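Local coordinates for neurotoxin (PDB 2QN0), which is the zinc-dependent protease light chain of botulinum neurotoxin type C, which probably acts by cleaving SNARE proteins of nerve cells, at residues I165-F173 against A188-F198. Residues are numbered along the deposited sequence; the frame is centred on the assembly and turned at random.
Sequences IIDPETSTF and ALSIISISPRF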
ATOM      1  N   ILE A 165       7.030  12.183  -7.079  1.00 21.13           N
ATOM      2  CA  ILE A 165       6.232  11.224  -7.828  1.00 21.35           C
ATOM      3  C   ILE A 165       6.798   9.808  -7.905  1.00 21.68           C
ATOM      4  O   ILE A 165       6.039   8.849  -8.031  1.00 22.89           O
ATOM      5  CB  ILE A 165       5.950  11.768  -9.253  1.00 20.68           C
ATOM      6  CG1 ILE A 165       5.067  13.016  -9.142  1.00 21.57           C
ATOM      7  CG2 ILE A 165       5.269  10.713 -10.114  1.00 20.49           C
ATOM      8  CD1 ILE A 165       4.816  13.732 -10.462  1.00 23.48           C
ATOM      9  N   ILE A 166       8.116   9.659  -7.819  1.00 20.55           N
ATOM     10  CA  ILE A 166       8.683   8.316  -7.892  1.00 20.43           C
ATOM     11  C   ILE A 166       9.102   7.742  -6.543  1.00 21.53           C
ATOM     12  O   ILE A 166       9.976   6.877  -6.469  1.00 21.19           O
ATOM     13  CB  ILE A 166       9.877   8.247  -8.874  1.00 20.84           C
ATOM     14  CG1 ILE A 166      10.938   9.282  -8.504  1.00 21.06           C
ATOM     15  CG2 ILE A 166       9.377   8.457 -10.295  1.00 22.98           C
ATOM     16  CD1 ILE A 166      12.194   9.201  -9.360  1.00 23.46           C
ATOM     17  N   ASP A 167       8.467   8.220  -5.477  1.00 20.06           N
ATOM     18  CA  ASP A 167       8.749   7.725  -4.131  1.00 20.01           C
ATOM     19  C   ASP A 167       7.430   7.314  -3.474  1.00 18.79           C
ATOM     20  O   ASP A 167       6.933   7.989  -2.573  1.00 19.79           O
ATOM     21  CB  ASP A 167       9.453   8.800  -3.295  1.00 21.97           C
ATOM     22  CG  ASP A 167       9.890   8.287  -1.930  1.00 24.51           C
ATOM     23  OD1 ASP A 167      10.134   7.069  -1.802  1.00 25.51           O
ATOM     24  OD2 ASP A 167      10.006   9.101  -0.989  1.00 26.80           O
ATOM     25  N   PRO A 168       6.834   6.207  -3.944  1.00 18.55           N
ATOM     26  CA  PRO A 168       5.567   5.727  -3.381  1.00 18.93           C
ATOM     27  C   PRO A 168       5.707   5.575  -1.872  1.00 19.20           C
ATOM     28  O   PRO A 168       6.767   5.191  -1.376  1.00 18.32           O
ATOM     29  CB  PRO A 168       5.343   4.402  -4.106  1.00 19.16           C
ATOM     30  CG  PRO A 168       6.724   3.965  -4.482  1.00 21.94           C
ATOM     31  CD  PRO A 168       7.376   5.245  -4.916  1.00 18.83           C
ATOM     32  N   GLU A 169       4.637   5.878  -1.145  1.00 17.72           N
ATOM     33  CA  GLU A 169       4.686   5.830   0.311  1.00 20.32           C
ATOM     34  C   GLU A 169       3.366   5.428   0.960  1.00 18.88           C
ATOM     35  O   GLU A 169       2.297   5.876   0.548  1.00 19.46           O
ATOM     36  CB  GLU A 169       5.136   7.210   0.804  1.00 21.02           C
ATOM     37  CG  GLU A 169       4.946   7.511   2.268  1.00 27.09           C
ATOM     38  CD  GLU A 169       5.639   8.803   2.664  1.00 27.21           C
ATOM     39  OE1 GLU A 169       5.823   9.679   1.784  1.00 28.75           O
ATOM     40  OE2 GLU A 169       5.994   8.949   3.850  1.00 31.55           O
ATOM     41  N   THR A 170       3.453   4.569   1.974  1.00 15.35           N
ATOM     42  CA  THR A 170       2.276   4.108   2.710  1.00 14.13           C
ATOM     43  C   THR A 170       2.435   4.585   4.147  1.00 17.08           C
ATOM     44  O   THR A 170       3.504   4.423   4.739  1.00 14.93           O
ATOM     45  CB  THR A 170       2.186   2.574   2.720  1.00 16.26           C
ATOM     46  OG1 THR A 170       2.058   2.097   1.377  1.00 16.24           O
ATOM     47  CG2 THR A 170       0.984   2.113   3.544  1.00 16.13           C
ATOM     48  N   SER A 171       1.379   5.157   4.713  1.00 14.24           N
ATOM     49  CA  SER A 171       1.455   5.668   6.077  1.00 16.36           C
ATOM     50  C   SER A 171       0.171   5.478   6.867  1.00 16.78           C
ATOM     51  O   SER A 171      -0.903   5.292   6.292  1.00 15.27           O
ATOM     52  CB  SER A 171       1.758   7.173   6.058  1.00 18.70           C
ATOM     53  OG  SER A 171       2.782   7.502   5.137  1.00 25.64           O
ATOM     54  N   THR A 172       0.301   5.508   8.190  1.00 16.15           N
ATOM     55  CA  THR A 172      -0.857   5.459   9.076  1.00 15.88           C
ATOM     56  C   THR A 172      -0.705   6.769   9.847  1.00 17.25           C
ATOM     57  O   THR A 172       0.361   7.390   9.810  1.00 18.45           O
ATOM     58  CB  THR A 172      -0.853   4.251  10.040  1.00 15.93           C
ATOM     59  OG1 THR A 172       0.313   4.283  10.869  1.00 17.12           O
ATOM     60  CG2 THR A 172      -0.894   2.947   9.242  1.00 15.23           C
ATOM     61  N   PHE A 173      -1.750   7.191  10.542  1.00 16.69           N
ATOM     62  CA  PHE A 173      -1.706   8.466  11.245  1.00 18.45           C
ATOM     63  C   PHE A 173      -2.287   8.361  12.642  1.00 19.33           C
ATOM     64  O   PHE A 173      -3.119   7.501  12.909  1.00 19.49           O
ATOM     65  CB  PHE A 173      -2.479   9.491  10.419  1.00 18.36           C
ATOM     66  CG  PHE A 173      -2.074   9.513   8.972  1.00 20.23           C
ATOM     67  CD1 PHE A 173      -1.065  10.357   8.530  1.00 21.21           C
ATOM     68  CD2 PHE A 173      -2.655   8.630   8.064  1.00 21.20           C
ATOM     69  CE1 PHE A 173      -0.633  10.323   7.205  1.00 21.26           C
ATOM     70  CE2 PHE A 173      -2.228   8.588   6.740  1.00 20.80           C
ATOM     71  CZ  PHE A 173      -1.216   9.435   6.312  1.00 20.43           C
ATOM     72  N   ALA A 188      -4.435  -0.023  11.797  1.00 14.35           N
ATOM     73  CA  ALA A 188      -5.027   1.292  11.585  1.00 13.56           C
ATOM     74  C   ALA A 188      -5.199   1.537  10.095  1.00 14.34           C
ATOM     75  O   ALA A 188      -4.631   0.823   9.276  1.00 13.87           O
ATOM     76  CB  ALA A 188      -4.132   2.374  12.181  1.00 16.24           C
ATOM     77  N   LEU A 189      -5.984   2.551   9.755  1.00 13.86           N
ATOM     78  CA  LEU A 189      -6.213   2.899   8.357  1.00 14.76           C
ATOM     79  C   LEU A 189      -4.886   3.289   7.708  1.00 14.36           C
ATOM     80  O   LEU A 189      -4.079   3.999   8.310  1.00 14.03           O
ATOM     81  CB  LEU A 189      -7.200   4.074   8.272  1.00 14.01           C
ATOM     82  CG  LEU A 189      -7.495   4.683   6.900  1.00 17.10           C
ATOM     83  CD1 LEU A 189      -8.864   5.348   6.932  1.00 17.56           C
ATOM     84  CD2 LEU A 189      -6.405   5.688   6.523  1.00 18.11           C
ATOM     85  N   SER A 190      -4.666   2.822   6.480  1.00 13.73           N
ATOM     86  CA  SER A 190      -3.448   3.144   5.742  1.00 14.48           C
ATOM     87  C   SER A 190      -3.777   3.991   4.520  1.00 15.04           C
ATOM     88  O   SER A 190      -4.812   3.801   3.891  1.00 14.17           O
ATOM     89  CB  SER A 190      -2.751   1.874   5.232  1.00 14.67           C
ATOM     90  OG  SER A 190      -2.184   1.100   6.274  1.00 16.72           O
ATOM     91  N   ILE A 191      -2.896   4.930   4.200  1.00 14.33           N
ATOM     92  CA  ILE A 191      -3.055   5.735   2.996  1.00 14.73           C
ATOM     93  C   ILE A 191      -1.820   5.432   2.162  1.00 14.25           C
ATOM     94  O   ILE A 191      -0.690   5.564   2.639  1.00 14.84           O
ATOM     95  CB  ILE A 191      -3.116   7.251   3.286  1.00 15.01           C
ATOM     96  CG1 ILE A 191      -4.455   7.595   3.950  1.00 17.81           C
ATOM     97  CG2 ILE A 191      -2.947   8.037   1.978  1.00 17.51           C
ATOM     98  CD1 ILE A 191      -4.662   9.081   4.215  1.00 18.97           C
ATOM     99  N   ILE A 192      -2.045   4.987   0.933  1.00 14.12           N
ATOM    100  CA  ILE A 192      -0.968   4.664   0.007  1.00 13.22           C
ATOM    101  C   ILE A 192      -0.947   5.741  -1.076  1.00 15.06           C
ATOM    102  O   ILE A 192      -1.927   5.900  -1.798  1.00 17.45           O
ATOM    103  CB  ILE A 192      -1.211   3.295  -0.678  1.00 14.00           C
ATOM    104  CG1 ILE A 192      -1.154   2.166   0.358  1.00 13.91           C
ATOM    105  CG2 ILE A 192      -0.175   3.069  -1.782  1.00 14.88           C
ATOM    106  CD1 ILE A 192      -1.481   0.785  -0.214  1.00 13.18           C
ATOM    107  N   SER A 193       0.157   6.479  -1.176  1.00 14.04           N
ATOM    108  CA  SER A 193       0.296   7.537  -2.186  1.00 15.32           C
ATOM    109  C   SER A 193       1.239   6.981  -3.244  1.00 17.06           C
ATOM    110  O   SER A 193       2.398   6.659  -2.958  1.00 15.51           O
ATOM    111  CB  SER A 193       0.861   8.801  -1.545  1.00 15.79           C
ATOM    112  OG  SER A 193      -0.004   9.240  -0.511  1.00 18.78           O
ATOM    113  N   ILE A 194       0.755   6.901  -4.480  1.00 15.50           N
ATOM    114  CA  ILE A 194       1.539   6.260  -5.519  1.00 15.56           C
ATOM    115  C   ILE A 194       1.039   6.529  -6.938  1.00 16.61           C
ATOM    116  O   ILE A 194      -0.085   6.988  -7.139  1.00 17.75           O
ATOM    117  CB  ILE A 194       1.447   4.736  -5.278  1.00 16.36           C
ATOM    118  CG1 ILE A 194       2.329   3.947  -6.240  1.00 17.36           C
ATOM    119  CG2 ILE A 194      -0.015   4.301  -5.436  1.00 16.30           C
ATOM    120  CD1 ILE A 194       2.294   2.448  -5.968  1.00 17.49           C
ATOM    121  N   SER A 195       1.902   6.244  -7.908  1.00 15.93           N
ATOM    122  CA  SER A 195       1.556   6.326  -9.324  1.00 17.85           C
ATOM    123  C   SER A 195       2.367   5.209  -9.965  1.00 17.98           C
ATOM    124  O   SER A 195       3.504   5.416 -10.384  1.00 18.29           O
ATOM    125  CB  SER A 195       1.937   7.660  -9.951  1.00 20.66           C
ATOM    126  OG  SER A 195       1.494   7.664 -11.301  1.00 20.37           O
ATOM    127  N   PRO A 196       1.789   4.003 -10.039  1.00 18.96           N
ATOM    128  CA  PRO A 196       2.448   2.830 -10.616  1.00 18.56           C
ATOM    129  C   PRO A 196       2.986   2.952 -12.037  1.00 20.45           C
ATOM    130  O   PRO A 196       3.916   2.228 -12.392  1.00 19.72           O
ATOM    131  CB  PRO A 196       1.387   1.737 -10.496  1.00 18.90           C
ATOM    132  CG  PRO A 196       0.599   2.155  -9.294  1.00 19.39           C
ATOM    133  CD  PRO A 196       0.461   3.643  -9.507  1.00 20.27           C
ATOM    134  N   ARG A 197       2.429   3.847 -12.855  1.00 19.98           N
ATOM    135  CA  ARG A 197       2.927   3.952 -14.228  1.00 21.31           C
ATOM    136  C   ARG A 197       4.325   4.555 -14.314  1.00 20.99           C
ATOM    137  O   ARG A 197       4.957   4.509 -15.366  1.00 22.16           O
ATOM    138  CB  ARG A 197       1.953   4.725 -15.134  1.00 20.62           C
ATOM    139  CG  ARG A 197       2.013   6.235 -15.083  1.00 23.22           C
ATOM    140  CD  ARG A 197       1.180   6.803 -16.241  1.00 24.66           C
ATOM    141  NE  ARG A 197       1.039   8.257 -16.197  1.00 27.63           N
ATOM    142  CZ  ARG A 197       1.983   9.120 -16.562  1.00 28.71           C
ATOM    143  NH1 ARG A 197       3.151   8.683 -17.007  1.00 26.60           N
ATOM    144  NH2 ARG A 197       1.758  10.424 -16.479  1.00 29.45           N
ATOM    145  N   PHE A 198       4.804   5.133 -13.216  1.00 19.35           N
ATOM    146  CA  PHE A 198       6.161   5.681 -13.187  1.00 19.41           C
ATOM    147  C   PHE A 198       6.992   4.521 -12.651  1.00 19.61           C
ATOM    148  O   PHE A 198       7.039   4.281 -11.443  1.00 19.10           O
ATOM    149  CB  PHE A 198       6.230   6.893 -12.258  1.00 19.92           C
ATOM    150  CG  PHE A 198       5.647   8.141 -12.859  1.00 22.06           C
ATOM    151  CD1 PHE A 198       6.455   9.033 -13.559  1.00 24.11           C
ATOM    152  CD2 PHE A 198       4.286   8.407 -12.761  1.00 22.53           C
ATOM    153  CE1 PHE A 198       5.913  10.173 -14.154  1.00 24.20           C
ATOM    154  CE2 PHE A 198       3.734   9.545 -13.354  1.00 22.44           C
ATOM    155  CZ  PHE A 198       4.551  10.427 -14.051  1.00 23.18           C
TER
HETATM  156  O   HOH W   1       4.791   6.454  -7.401  1.00 22.12           O
HETATM  157  O   HOH W   2       4.429   8.150  -5.371  1.00 54.30           O
HETATM  158  O   HOH W   3       0.900   8.428   1.930  1.00 28.17           O
HETATM  159  O   HOH W   4      -4.168   6.017  10.250  1.00 19.52           O
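L189 O lies 3.5 Å from T172 CG2 and accepts a bond from a water that also takes the N-H of F173, so one water joins the two backbones. S190, whose short side chain still carries a hydroxyl, sets CB against T170 CG2, and its OG accepts a hydrogen bond from N237 ND2. I191 exchanges two backbone bonds with S171 (I191 N to S171 O, 2.9 Å), while its CD1 lies 3.5 Å from CE2 of the F173 ring. I192 runs alongside T170, both pointing the same way, with CG1 3.4 Å from T170 OG1. A chi1 of -62° sets that OG1 beside its own backbone N, where it hydrogen-bonds E230 on helix 223-238, which carries the zinc ligands H229 and H233. S193 and E169 form the second hydrogen-bonded pair; S193 N to E169 O, 2.8 Å, is nearly straight (176° at the hydrogen). I194 lays CG1 against P168 CB, 3.7 Å away, beyond the bonded ladder. F198, closing the type I turn that begins at S195, offers a flat face to I165 CG2, a CH-pi contact 3.6 Å from the ring centroid. This antiparallel pair, with 169-171 outermost in the mixed sheet, lies beside the HExxH helix, as in zincin-type metalloproteases.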